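Local coordinates for aminotransferase (Paracoccus denitrificans, PDB 4GRX), which probably transfers amino groups between amines or omega-amino acids and keto acceptors as a pyridoxal-phosphate-dependent class III aminotransferase, at residues R60-N65 with M446-E451; V137-F142 with E327-G332; V168-S171 with Y177-V180; A416-D421 with E454-K459. All blocks are in the same frame, centred on the assembly; numbering follows the deposited sequence.

Interaction 1 of 4, residues R60-N65 with M446-E451; sequences RYLDAN and MDEMFE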
loop_
_atom_site.group_PDB
_atom_site.type_symbol
_atom_site.label_atom_id
_atom_site.label_comp_id
_atom_site.label_asym_id
_atom_site.label_seq_id
_atom_site.Cartn_x
_atom_site.Cartn_y
_atom_site.Cartn_z
ATOM N N ARG A 60 18.624 -25.481 -3.291
ATOM C CA ARG A 60 17.431 -25.360 -4.120
ATOM C C ARG A 60 16.202 -25.915 -3.394
ATOM O O ARG A 60 16.287 -26.946 -2.733
ATOM C CB ARG A 60 17.700 -26.083 -5.448
ATOM C CG ARG A 60 16.557 -26.212 -6.436
ATOM C CD ARG A 60 16.919 -27.272 -7.476
ATOM N NE ARG A 60 15.951 -27.313 -8.569
ATOM C CZ ARG A 60 16.039 -26.587 -9.684
ATOM N NH1 ARG A 60 17.069 -25.763 -9.873
ATOM N NH2 ARG A 60 15.091 -26.687 -10.612
ATOM N N TYR A 61 15.075 -25.215 -3.503
ATOM C CA TYR A 61 13.845 -25.567 -2.774
ATOM C C TYR A 61 12.590 -25.536 -3.664
ATOM O O TYR A 61 12.426 -24.643 -4.501
ATOM C CB TYR A 61 13.602 -24.626 -1.586
ATOM C CG TYR A 61 14.816 -24.239 -0.746
ATOM C CD1 TYR A 61 15.730 -23.278 -1.196
ATOM C CD2 TYR A 61 15.018 -24.790 0.531
ATOM C CE1 TYR A 61 16.815 -22.903 -0.418
ATOM C CE2 TYR A 61 16.108 -24.423 1.308
ATOM C CZ TYR A 61 17.000 -23.480 0.829
ATOM O OH TYR A 61 18.085 -23.112 1.587
ATOM N N LEU A 62 11.694 -26.498 -3.457
ATOM C CA LEU A 62 10.367 -26.461 -4.064
ATOM C C LEU A 62 9.408 -25.621 -3.208
ATOM O O LEU A 62 8.964 -26.064 -2.152
ATOM C CB LEU A 62 9.844 -27.882 -4.239
ATOM C CG LEU A 62 8.429 -28.099 -4.757
ATOM C CD1 LEU A 62 8.245 -27.457 -6.123
ATOM C CD2 LEU A 62 8.139 -29.593 -4.809
ATOM N N ASP A 63 9.102 -24.404 -3.655
ATOM C CA ASP A 63 8.263 -23.487 -2.860
ATOM C C ASP A 63 6.788 -23.809 -3.049
ATOM O O ASP A 63 6.164 -23.330 -3.986
ATOM C CB ASP A 63 8.550 -22.007 -3.184
ATOM C CG ASP A 63 7.833 -21.048 -2.237
ATOM O OD1 ASP A 63 6.643 -21.281 -1.914
ATOM O OD2 ASP A 63 8.449 -20.038 -1.807
ATOM N N ALA A 64 6.244 -24.618 -2.144
ATOM C CA ALA A 64 4.849 -25.057 -2.211
ATOM C C ALA A 64 3.899 -24.014 -1.632
ATOM O O ALA A 64 2.739 -24.306 -1.369
ATOM C CB ALA A 64 4.673 -26.383 -1.490
ATOM N N ASN A 65 4.389 -22.795 -1.445
ATOM C CA ASN A 65 3.577 -21.704 -0.913
ATOM C C ASN A 65 3.426 -20.607 -1.956
ATOM O O ASN A 65 2.972 -19.506 -1.651
ATOM C CB ASN A 65 4.235 -21.145 0.350
ATOM C CG ASN A 65 3.237 -20.565 1.318
ATOM O OD1 ASN A 65 3.172 -19.345 1.515
ATOM N ND2 ASN A 65 2.447 -21.429 1.932
ATOM N N MET A 446 4.239 -32.538 -7.711
ATOM C CA MET A 446 3.248 -32.741 -6.660
ATOM C C MET A 446 3.637 -33.920 -5.771
ATOM O O MET A 446 3.489 -33.869 -4.539
ATOM C CB MET A 446 1.842 -32.913 -7.238
ATOM C CG MET A 446 0.772 -33.034 -6.173
ATOM S SD MET A 446 -0.863 -33.359 -6.841
ATOM C CE MET A 446 -1.360 -31.728 -7.382
ATOM N N ASP A 447 4.147 -34.974 -6.404
ATOM C CA ASP A 447 4.713 -36.118 -5.690
ATOM C C ASP A 447 5.923 -35.723 -4.860
ATOM O O ASP A 447 6.091 -36.211 -3.743
ATOM C CB ASP A 447 5.075 -37.230 -6.668
ATOM C CG ASP A 447 3.863 -37.912 -7.229
ATOM O OD1 ASP A 447 4.038 -38.864 -8.025
ATOM O OD2 ASP A 447 2.735 -37.494 -6.878
ATOM N N GLU A 448 6.761 -34.844 -5.404
ATOM C CA GLU A 448 7.938 -34.373 -4.683
ATOM C C GLU A 448 7.537 -33.698 -3.380
ATOM O O GLU A 448 8.082 -34.005 -2.318
ATOM C CB GLU A 448 8.771 -33.405 -5.528
ATOM C CG GLU A 448 10.139 -33.143 -4.915
ATOM C CD GLU A 448 10.888 -32.023 -5.583
ATOM O OE1 GLU A 448 10.520 -31.637 -6.705
ATOM O OE2 GLU A 448 11.853 -31.528 -4.971
ATOM N N MET A 449 6.571 -32.785 -3.489
ATOM C CA MET A 449 6.015 -32.046 -2.361
ATOM C C MET A 449 5.447 -32.954 -1.272
ATOM O O MET A 449 5.714 -32.725 -0.097
ATOM C CB MET A 449 4.934 -31.100 -2.871
ATOM C CG MET A 449 4.111 -30.400 -1.802
ATOM S SD MET A 449 2.696 -29.572 -2.547
ATOM C CE MET A 449 1.666 -30.978 -2.965
ATOM N N PHE A 450 4.670 -33.969 -1.657
ATOM C CA PHE A 450 4.097 -34.905 -0.693
ATOM C C PHE A 450 5.157 -35.708 0.034
ATOM O O PHE A 450 5.213 -35.693 1.260
ATOM C CB PHE A 450 3.123 -35.868 -1.365
ATOM C CG PHE A 450 1.828 -35.242 -1.746
ATOM C CD1 PHE A 450 1.229 -34.298 -0.920
ATOM C CD2 PHE A 450 1.193 -35.608 -2.916
ATOM C CE1 PHE A 450 0.027 -33.721 -1.267
ATOM C CE2 PHE A 450 -0.015 -35.038 -3.271
ATOM C CZ PHE A 450 -0.597 -34.087 -2.446
ATOM N N GLU A 451 5.977 -36.424 -0.729
ATOM C CA GLU A 451 7.098 -37.187 -0.177
ATOM C C GLU A 451 7.928 -36.346 0.821
ATOM O O GLU A 451 8.227 -36.795 1.927
ATOM C CB GLU A 451 7.946 -37.739 -1.329
ATOM C CG GLU A 451 9.318 -38.279 -0.962
ATOM C CD GLU A 451 10.008 -38.943 -2.146
ATOM O OE1 GLU A 451 9.720 -38.565 -3.309
ATOM O OE2 GLU A 451 10.830 -39.858 -1.917
#
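Leu-62 lays its CD2 methyl over the flat face of the Glu-448 carboxylate, 3.7 Å from CD. The two side chains run at each other from opposite directions, and the same methyl also rests against Glu-448 CB, so it covers the acid both at its root and at its end. With CG anti to the backbone N (chi1 175°), Leu-62 sends this branch into the angle between Glu-448 and Met-449, where CD2 lies 4.0 Å from Met-449 CB. The carboxylate above the leucine is held by polar partners of its own: OE1 is hydrogen-bonded to the hydroxyl of Tyr-52, and OE2 forms a salt bridge with Lys-452 one turn on. Cutting Glu-448 back to an alanine is likely to leave the Tyr-52 hydroxyl and the Lys-452 ammonium without their mate and to open a gap over the Leu-62 methyl. Two residues further along, Ala-64 CB meets Met-449 SD at 3.9 Å; beyond that sulfur the methionine bends (chi3 72°) and carries CE back over one face of the Phe-450 ring. An Asx turn closes the end of the strand, Asp-63 OD1 accepting from Asn-65 N at 2.8 Å, while OD2 of the same aspartate bonds to Tyr-94 of the second subunit. Strand 60-63 lies between strands 52-55 and 424-425 in a mixed sheet, and helix 443-463 packs across it, with Met-446 and Phe-450 turned to helix 357-375.

Interaction 2 of 4, residues V137-F142 with E327-G332; sequences VKMLWF and EEFPHG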
loop_
_atom_site.group_PDB
_atom_site.type_symbol
_atom_site.label_atom_id
_atom_site.label_comp_id
_atom_site.label_asym_id
_atom_site.label_seq_id
_atom_site.Cartn_x
_atom_site.Cartn_y
_atom_site.Cartn_z
ATOM N N VAL A 137 -13.436 0.212 2.826
ATOM C CA VAL A 137 -14.104 0.692 4.016
ATOM C C VAL A 137 -14.386 2.192 3.868
ATOM O O VAL A 137 -15.505 2.628 4.100
ATOM C CB VAL A 137 -13.290 0.388 5.287
ATOM C CG1 VAL A 137 -13.995 0.929 6.516
ATOM C CG2 VAL A 137 -13.106 -1.109 5.433
ATOM N N LYS A 138 -13.381 2.963 3.453
ATOM C CA LYS A 138 -13.543 4.413 3.278
ATOM C C LYS A 138 -14.645 4.724 2.257
ATOM O O LYS A 138 -15.444 5.650 2.448
ATOM C CB LYS A 138 -12.231 5.068 2.848
ATOM C CG LYS A 138 -11.186 5.242 3.933
ATOM C CD LYS A 138 -9.934 5.896 3.350
ATOM C CE LYS A 138 -10.155 7.377 3.034
ATOM N NZ LYS A 138 -9.017 8.011 2.311
ATOM N N MET A 139 -14.683 3.934 1.187
ATOM C CA MET A 139 -15.719 4.041 0.173
ATOM C C MET A 139 -17.093 3.827 0.814
ATOM O O MET A 139 -18.014 4.607 0.586
ATOM C CB MET A 139 -15.481 3.003 -0.910
ATOM C CG MET A 139 -15.417 3.555 -2.319
ATOM S SD MET A 139 -14.516 2.368 -3.353
ATOM C CE MET A 139 -13.693 3.446 -4.522
ATOM N N LEU A 140 -17.226 2.789 1.638
ATOM C CA LEU A 140 -18.471 2.564 2.372
ATOM C C LEU A 140 -18.835 3.759 3.276
ATOM O O LEU A 140 -19.968 4.253 3.218
ATOM C CB LEU A 140 -18.422 1.241 3.144
ATOM C CG LEU A 140 -18.277 -0.025 2.280
ATOM C CD1 LEU A 140 -18.133 -1.257 3.145
ATOM C CD2 LEU A 140 -19.449 -0.204 1.327
ATOM N N TRP A 141 -17.883 4.261 4.066
ATOM C CA TRP A 141 -18.151 5.425 4.913
ATOM C C TRP A 141 -18.603 6.630 4.142
ATOM O O TRP A 141 -19.608 7.232 4.467
ATOM C CB TRP A 141 -16.937 5.789 5.740
ATOM C CG TRP A 141 -16.574 4.742 6.731
ATOM C CD1 TRP A 141 -17.384 3.735 7.223
ATOM C CD2 TRP A 141 -15.285 4.570 7.405
ATOM N NE1 TRP A 141 -16.699 2.961 8.109
ATOM C CE2 TRP A 141 -15.438 3.425 8.280
ATOM C CE3 TRP A 141 -14.063 5.234 7.368
ATOM C CZ2 TRP A 141 -14.398 2.967 9.078
ATOM C CZ3 TRP A 141 -13.027 4.784 8.184
ATOM C CH2 TRP A 141 -13.188 3.667 9.012
ATOM N N PHE A 142 -17.833 6.999 3.123
ATOM C CA PHE A 142 -18.193 8.046 2.157
ATOM C C PHE A 142 -19.626 7.851 1.652
ATOM O O PHE A 142 -20.443 8.769 1.710
ATOM C CB PHE A 142 -17.179 8.005 0.997
ATOM C CG PHE A 142 -17.492 8.931 -0.148
ATOM C CD1 PHE A 142 -17.878 8.412 -1.389
ATOM C CD2 PHE A 142 -17.365 10.312 -0.011
ATOM C CE1 PHE A 142 -18.157 9.244 -2.452
ATOM C CE2 PHE A 142 -17.654 11.152 -1.072
ATOM C CZ PHE A 142 -18.051 10.620 -2.291
ATOM N N GLU A 327 -17.851 16.504 -6.102
ATOM C CA GLU A 327 -16.974 16.882 -7.235
ATOM C C GLU A 327 -15.562 16.283 -7.296
ATOM O O GLU A 327 -14.822 16.565 -8.241
ATOM C CB GLU A 327 -16.930 18.397 -7.448
ATOM C CG GLU A 327 -18.168 18.930 -8.142
ATOM C CD GLU A 327 -18.086 20.408 -8.418
ATOM O OE1 GLU A 327 -16.985 20.981 -8.299
ATOM O OE2 GLU A 327 -19.129 20.992 -8.758
ATOM N N GLU A 328 -15.202 15.453 -6.315
ATOM C CA GLU A 328 -13.907 14.764 -6.306
ATOM C C GLU A 328 -13.922 13.574 -5.334
ATOM O O GLU A 328 -14.479 13.671 -4.241
ATOM C CB GLU A 328 -12.770 15.751 -5.958
ATOM C CG GLU A 328 -11.355 15.176 -6.076
ATOM C CD GLU A 328 -10.256 16.231 -6.211
ATOM O OE1 GLU A 328 -10.513 17.310 -6.788
ATOM O OE2 GLU A 328 -9.116 15.966 -5.756
ATOM N N PHE A 329 -13.334 12.450 -5.741
ATOM C CA PHE A 329 -13.052 11.357 -4.806
ATOM C C PHE A 329 -11.652 11.589 -4.213
ATOM O O PHE A 329 -10.652 11.180 -4.809
ATOM C CB PHE A 329 -13.148 9.995 -5.505
ATOM C CG PHE A 329 -12.961 8.809 -4.586
ATOM C CD1 PHE A 329 -13.884 8.525 -3.577
ATOM C CD2 PHE A 329 -11.878 7.945 -4.750
ATOM C CE1 PHE A 329 -13.716 7.422 -2.743
ATOM C CE2 PHE A 329 -11.713 6.839 -3.922
ATOM C CZ PHE A 329 -12.629 6.581 -2.913
ATOM N N PRO A 330 -11.577 12.267 -3.043
ATOM C CA PRO A 330 -10.294 12.702 -2.480
ATOM C C PRO A 330 -9.492 11.527 -1.895
ATOM O O PRO A 330 -9.126 11.526 -0.719
ATOM C CB PRO A 330 -10.707 13.696 -1.387
ATOM C CG PRO A 330 -12.206 13.791 -1.433
ATOM C CD PRO A 330 -12.688 12.560 -2.123
ATOM N N HIS A 331 -9.220 10.541 -2.738
ATOM C CA HIS A 331 -8.564 9.331 -2.320
ATOM C C HIS A 331 -7.741 8.784 -3.454
ATOM O O HIS A 331 -8.097 8.963 -4.621
ATOM C CB HIS A 331 -9.620 8.330 -1.881
ATOM C CG HIS A 331 -9.052 7.041 -1.351
ATOM N ND1 HIS A 331 -8.734 6.871 -0.058
ATOM C CD2 HIS A 331 -8.727 5.853 -1.996
ATOM C CE1 HIS A 331 -8.236 5.633 0.125
ATOM N NE2 HIS A 331 -8.232 5.010 -1.063
ATOM N N GLY A 332 -6.626 8.125 -3.126
ATOM C CA GLY A 332 -5.721 7.548 -4.130
ATOM C C GLY A 332 -4.251 7.468 -3.727
ATOM O O GLY A 332 -3.755 8.308 -2.967
HETATM O O HOH W 1 -7.991 10.536 1.906
#
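Lys-138 starts out toward His-331 from CB, with CG anti to its own carbonyl carbon, and stays extended to CD, which passes 3.7 Å from His-331 CE1. A bend at chi3 (72°) then brings CE to 3.4 Å from His-331 ND1, off the ring plane. At the tip NZ donates to His-331 ND1 at 2.6 Å, arriving only 6° out of the ring plane. NZ also donates to a water at 2.8 Å that bridges to Pro-330 O, and to Val-165 O of the second subunit. The other ring nitrogen, His-331 NE2, is bonded to Thr-135 OG1, and the two bonds together fix the rotation of the imidazole. Helix 129-146, which carries the lysine, belongs to the large domain of the fold-type I aminotransferases; residues 327-332 run along it as an irregular strip at the dimer interface, with Pro-330 at the centre of an inverse gamma turn. Beside the polar pair, Met-139 crosses Phe-329 at about a right angle, CE meeting CZ at 3.7 Å. The same phenylalanine turns its edge to the face of Phe-142 in a T-shaped stack, centroids 6.0 Å apart and planes at 72°, and Tyr-29 of the second subunit packs on it.

Interaction 3 of 4, residues V168-S171 with Y177-V180; sequences VSAS and YNSV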
loop_
_atom_site.group_PDB
_atom_site.type_symbol
_atom_site.label_atom_id
_atom_site.label_comp_id
_atom_site.label_asym_id
_atom_site.label_seq_id
_atom_site.Cartn_x
_atom_site.Cartn_y
_atom_site.Cartn_z
ATOM N N VAL A 168 -6.870 -0.393 9.744
ATOM C CA VAL A 168 -8.250 -0.792 9.449
ATOM C C VAL A 168 -8.352 -2.265 9.000
ATOM O O VAL A 168 -9.116 -3.021 9.585
ATOM C CB VAL A 168 -8.919 0.162 8.434
ATOM C CG1 VAL A 168 -10.227 -0.399 7.913
ATOM C CG2 VAL A 168 -9.153 1.503 9.089
ATOM N N SER A 169 -7.575 -2.656 7.987
ATOM C CA SER A 169 -7.544 -4.046 7.511
ATOM C C SER A 169 -7.083 -5.043 8.580
ATOM O O SER A 169 -7.489 -6.204 8.573
ATOM C CB SER A 169 -6.749 -4.185 6.197
ATOM O OG SER A 169 -5.482 -3.547 6.246
ATOM N N ALA A 170 -6.253 -4.585 9.514
ATOM C CA ALA A 170 -5.880 -5.412 10.659
ATOM C C ALA A 170 -7.042 -5.532 11.663
ATOM O O ALA A 170 -7.194 -6.572 12.324
ATOM C CB ALA A 170 -4.618 -4.885 11.319
ATOM N N SER A 171 -7.859 -4.480 11.776
ATOM C CA SER A 171 -9.048 -4.530 12.633
ATOM C C SER A 171 -10.052 -5.481 12.003
ATOM O O SER A 171 -10.878 -6.095 12.689
ATOM C CB SER A 171 -9.673 -3.152 12.782
ATOM O OG SER A 171 -8.789 -2.259 13.423
ATOM N N TYR A 177 -3.115 -11.952 17.453
ATOM C CA TYR A 177 -1.896 -11.148 17.474
ATOM C C TYR A 177 -2.066 -9.635 17.296
ATOM O O TYR A 177 -1.161 -8.866 17.654
ATOM C CB TYR A 177 -0.834 -11.687 16.510
ATOM C CG TYR A 177 -1.216 -11.655 15.048
ATOM C CD1 TYR A 177 -1.250 -12.836 14.293
ATOM C CD2 TYR A 177 -1.522 -10.442 14.403
ATOM C CE1 TYR A 177 -1.581 -12.810 12.956
ATOM C CE2 TYR A 177 -1.856 -10.414 13.065
ATOM C CZ TYR A 177 -1.886 -11.595 12.349
ATOM O OH TYR A 177 -2.226 -11.568 11.009
ATOM N N ASN A 178 -3.211 -9.188 16.783
ATOM C CA ASN A 178 -3.433 -7.747 16.655
ATOM C C ASN A 178 -3.621 -6.974 17.973
ATOM O O ASN A 178 -3.678 -5.737 17.991
ATOM C CB ASN A 178 -4.515 -7.462 15.622
ATOM C CG ASN A 178 -3.984 -7.612 14.203
ATOM O OD1 ASN A 178 -2.843 -7.217 13.915
ATOM N ND2 ASN A 178 -4.797 -8.188 13.309
ATOM N N SER A 179 -3.681 -7.704 19.084
ATOM C CA SER A 179 -3.750 -7.065 20.386
ATOM C C SER A 179 -2.441 -6.351 20.726
ATOM O O SER A 179 -2.436 -5.451 21.551
ATOM C CB SER A 179 -4.071 -8.091 21.454
ATOM O OG SER A 179 -3.046 -9.056 21.481
ATOM N N VAL A 180 -1.340 -6.748 20.089
ATOM C CA VAL A 180 -0.046 -6.093 20.335
ATOM C C VAL A 180 0.012 -4.672 19.776
ATOM O O VAL A 180 0.912 -3.902 20.119
ATOM C CB VAL A 180 1.165 -6.914 19.828
ATOM C CG1 VAL A 180 1.193 -8.279 20.496
ATOM C CG2 VAL A 180 1.190 -7.014 18.288
#
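The carboxamide of Asn-178 has Ala-170 over one face and the ring of Tyr-177, its own neighbour in the chain, against the other. On the first face Ala-170 CB lies 3.9 Å from both OD1 and ND2 of Asn-178, displaced beyond the O and N end, and the carbonyl O of Ala-170 stands 3.1 Å from Asn-178 ND2. That oxygen sits about 2.6 Å above the amide plane, so the N-H bonds, which lie in the plane, do not point at it, and the approach is a packing contact rather than a hydrogen bond. On the second face the CD2-CE2 edge of Tyr-177 is directed at the amide, the two planes nearly perpendicular and Tyr-177 CE2 3.4 Å from Asn-178 OD1. A chi1 of -77° puts Asn-178 CG beside the backbone N and inserts the amide into this slot. Helix 167-172 and the 3-10 turn 177-180 belong to the connection between strands 154-158 and 188-191 of the seven-stranded sheet of the fold-type I large domain. Tyr-177, together with Tyr-162, lines the pocket that holds delta-amino valeric acid. Were Asn-178 a glycine, a gap would probably open between Ala-170 and the Tyr-177 ring, leaving this pocket residue freer to turn. In the dimer, Lys-138 of the second subunit packs on Ala-170, and Pro-330 of that subunit on Tyr-177 and Val-180.

Interaction 4 of 4, residues A416-D421 with E454-K459; sequences ANTCTD and EKALDK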
loop_
_atom_site.group_PDB
_atom_site.type_symbol
_atom_site.label_atom_id
_atom_site.label_comp_id
_atom_site.label_asym_id
_atom_site.label_seq_id
_atom_site.Cartn_x
_atom_site.Cartn_y
_atom_site.Cartn_z
ATOM N N ALA A 416 7.881 -26.198 9.506
ATOM C CA ALA A 416 8.492 -25.242 8.575
ATOM C C ALA A 416 9.988 -25.503 8.418
ATOM O O ALA A 416 10.448 -25.830 7.312
ATOM C CB ALA A 416 8.250 -23.813 9.040
ATOM N N ASN A 417 10.725 -25.396 9.528
ATOM C CA ASN A 417 12.165 -25.689 9.571
ATOM C C ASN A 417 12.595 -27.059 8.970
ATOM O O ASN A 417 13.465 -27.125 8.095
ATOM C CB ASN A 417 12.694 -25.496 11.004
ATOM C CG ASN A 417 12.554 -24.052 11.492
ATOM O OD1 ASN A 417 12.706 -23.112 10.717
ATOM N ND2 ASN A 417 12.265 -23.876 12.779
ATOM N N THR A 418 11.971 -28.140 9.417
ATOM C CA THR A 418 12.292 -29.458 8.885
ATOM C C THR A 418 12.020 -29.555 7.389
ATOM O O THR A 418 12.803 -30.130 6.667
ATOM C CB THR A 418 11.554 -30.567 9.645
ATOM O OG1 THR A 418 11.905 -30.485 11.029
ATOM C CG2 THR A 418 11.943 -31.934 9.127
ATOM N N CYS A 419 10.911 -28.986 6.926
ATOM C CA CYS A 419 10.587 -28.950 5.486
ATOM C C CYS A 419 11.664 -28.237 4.680
ATOM O O CYS A 419 12.164 -28.768 3.685
ATOM C CB CYS A 419 9.244 -28.258 5.253
ATOM S SG CYS A 419 7.828 -29.376 5.344
ATOM N N THR A 420 12.010 -27.029 5.121
ATOM C CA THR A 420 13.096 -26.280 4.527
ATOM C C THR A 420 14.368 -27.132 4.448
ATOM O O THR A 420 15.029 -27.138 3.428
ATOM C CB THR A 420 13.310 -24.941 5.273
ATOM O OG1 THR A 420 12.158 -24.124 5.072
ATOM C CG2 THR A 420 14.526 -24.174 4.747
ATOM N N ASP A 421 14.689 -27.875 5.501
ATOM C CA ASP A 421 15.934 -28.660 5.517
ATOM C C ASP A 421 15.936 -29.772 4.510
ATOM O O ASP A 421 17.002 -30.216 4.113
ATOM C CB ASP A 421 16.229 -29.241 6.896
ATOM C CG ASP A 421 16.668 -28.192 7.874
ATOM O OD1 ASP A 421 17.222 -27.159 7.431
ATOM O OD2 ASP A 421 16.452 -28.386 9.084
ATOM N N GLU A 454 5.805 -35.547 4.038
ATOM C CA GLU A 454 5.599 -36.737 4.854
ATOM C C GLU A 454 6.781 -37.058 5.739
ATOM O O GLU A 454 6.613 -37.416 6.907
ATOM C CB GLU A 454 5.337 -37.940 3.965
ATOM C CG GLU A 454 4.052 -37.878 3.175
ATOM C CD GLU A 454 3.308 -39.181 3.274
ATOM O OE1 GLU A 454 2.922 -39.747 2.218
ATOM O OE2 GLU A 454 3.135 -39.645 4.426
ATOM N N LYS A 455 7.974 -36.958 5.159
ATOM C CA LYS A 455 9.215 -37.183 5.882
ATOM C C LYS A 455 9.318 -36.190 7.047
ATOM O O LYS A 455 9.527 -36.590 8.200
ATOM C CB LYS A 455 10.406 -37.050 4.930
ATOM C CG LYS A 455 11.635 -37.842 5.356
ATOM C CD LYS A 455 12.676 -37.915 4.244
ATOM C CE LYS A 455 12.062 -38.364 2.917
ATOM N NZ LYS A 455 13.101 -38.853 1.967
ATOM N N ALA A 456 9.130 -34.908 6.734
ATOM C CA ALA A 456 9.050 -33.845 7.734
ATOM C C ALA A 456 8.076 -34.195 8.856
ATOM O O ALA A 456 8.436 -34.110 10.032
ATOM C CB ALA A 456 8.670 -32.529 7.082
ATOM N N LEU A 457 6.863 -34.620 8.502
ATOM C CA LEU A 457 5.884 -34.999 9.521
ATOM C C LEU A 457 6.358 -36.180 10.396
ATOM O O LEU A 457 6.197 -36.148 11.619
ATOM C CB LEU A 457 4.491 -35.264 8.920
ATOM C CG LEU A 457 3.778 -34.120 8.190
ATOM C CD1 LEU A 457 2.496 -34.613 7.538
ATOM C CD2 LEU A 457 3.491 -32.930 9.096
ATOM N N ASP A 458 6.945 -37.203 9.777
ATOM C CA ASP A 458 7.430 -38.365 10.524
ATOM C C ASP A 458 8.446 -37.915 11.556
ATOM O O ASP A 458 8.360 -38.279 12.733
ATOM C CB ASP A 458 8.097 -39.385 9.600
ATOM C CG ASP A 458 7.111 -40.128 8.711
ATOM O OD1 ASP A 458 5.896 -39.825 8.709
ATOM O OD2 ASP A 458 7.574 -41.031 7.986
ATOM N N LYS A 459 9.398 -37.108 11.095
ATOM C CA LYS A 459 10.499 -36.631 11.914
ATOM C C LYS A 459 9.988 -35.812 13.099
ATOM O O LYS A 459 10.319 -36.124 14.240
ATOM C CB LYS A 459 11.463 -35.809 11.053
ATOM C CG LYS A 459 12.895 -35.788 11.537
ATOM C CD LYS A 459 13.795 -35.287 10.417
ATOM C CE LYS A 459 15.218 -35.810 10.558
ATOM N NZ LYS A 459 15.802 -35.418 11.869
#
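Thr-418 and Cys-419 close on Ala-456, and here the two helices come nearest: the CA atoms of Thr-418 and Ala-456 are 5.6 Å apart. With no more than a methyl group on its side of the contact, Ala-456 lets the neighbouring helix settle almost on its backbone. The methyl branch CG2 of Thr-418 stands over Ala-456 CA at 3.7 Å, while Cys-419 SG meets Ala-456 CB, also at 3.7 Å, so the alanine methyl is touched by two successive residues of the facing helix. The threonine is split by its rotamer: CG2 lies anti to the backbone N and points across the contact, whereas OG1 turns back beside that N and bonds to the carbonyl O of Arg-414 in its own helix. Toward solvent the packing thins out. There Lys-459 lends only its aliphatic stem, CD resting 4.0 Å from Thr-418 CG2, before the chain bends at chi4 (-58°) and takes NZ outward. On the buried side the thiol region continues inward, Cys-419 also touching Leu-453 and Cys-426. The axes of the short segments approach to 8.9 Å at an angle of 132°, an oblique, broadly antiparallel crossing of helix 411-421 with the C-terminal helix 443-463, as in the alpha/beta small domain of class III aminotransferases.

How the interactions relate
Interactions 1 and 4 share helix 443-463 and have centres 11 Å apart; Tyr-61 CE2 reaches Thr-420 O at 3.6 Å. Together they fasten the segments near both ends of the chain into the small domain. Interactions 2 and 3 lie in the large domain, 23 Å apart, and touch through Val-137 and Val-168. Both also meet the second subunit, so dimer contacts and the delta-amino valeric acid pocket come together there, whereas interaction 4 touches no other chain. Interactions 2 and 4 are the most distant, centres 47 Å apart. Along the chain, interaction 3 falls between the two segments of interaction 2, both between 60-65 and 446-451, while the segments of interactions 1 and 4 alternate.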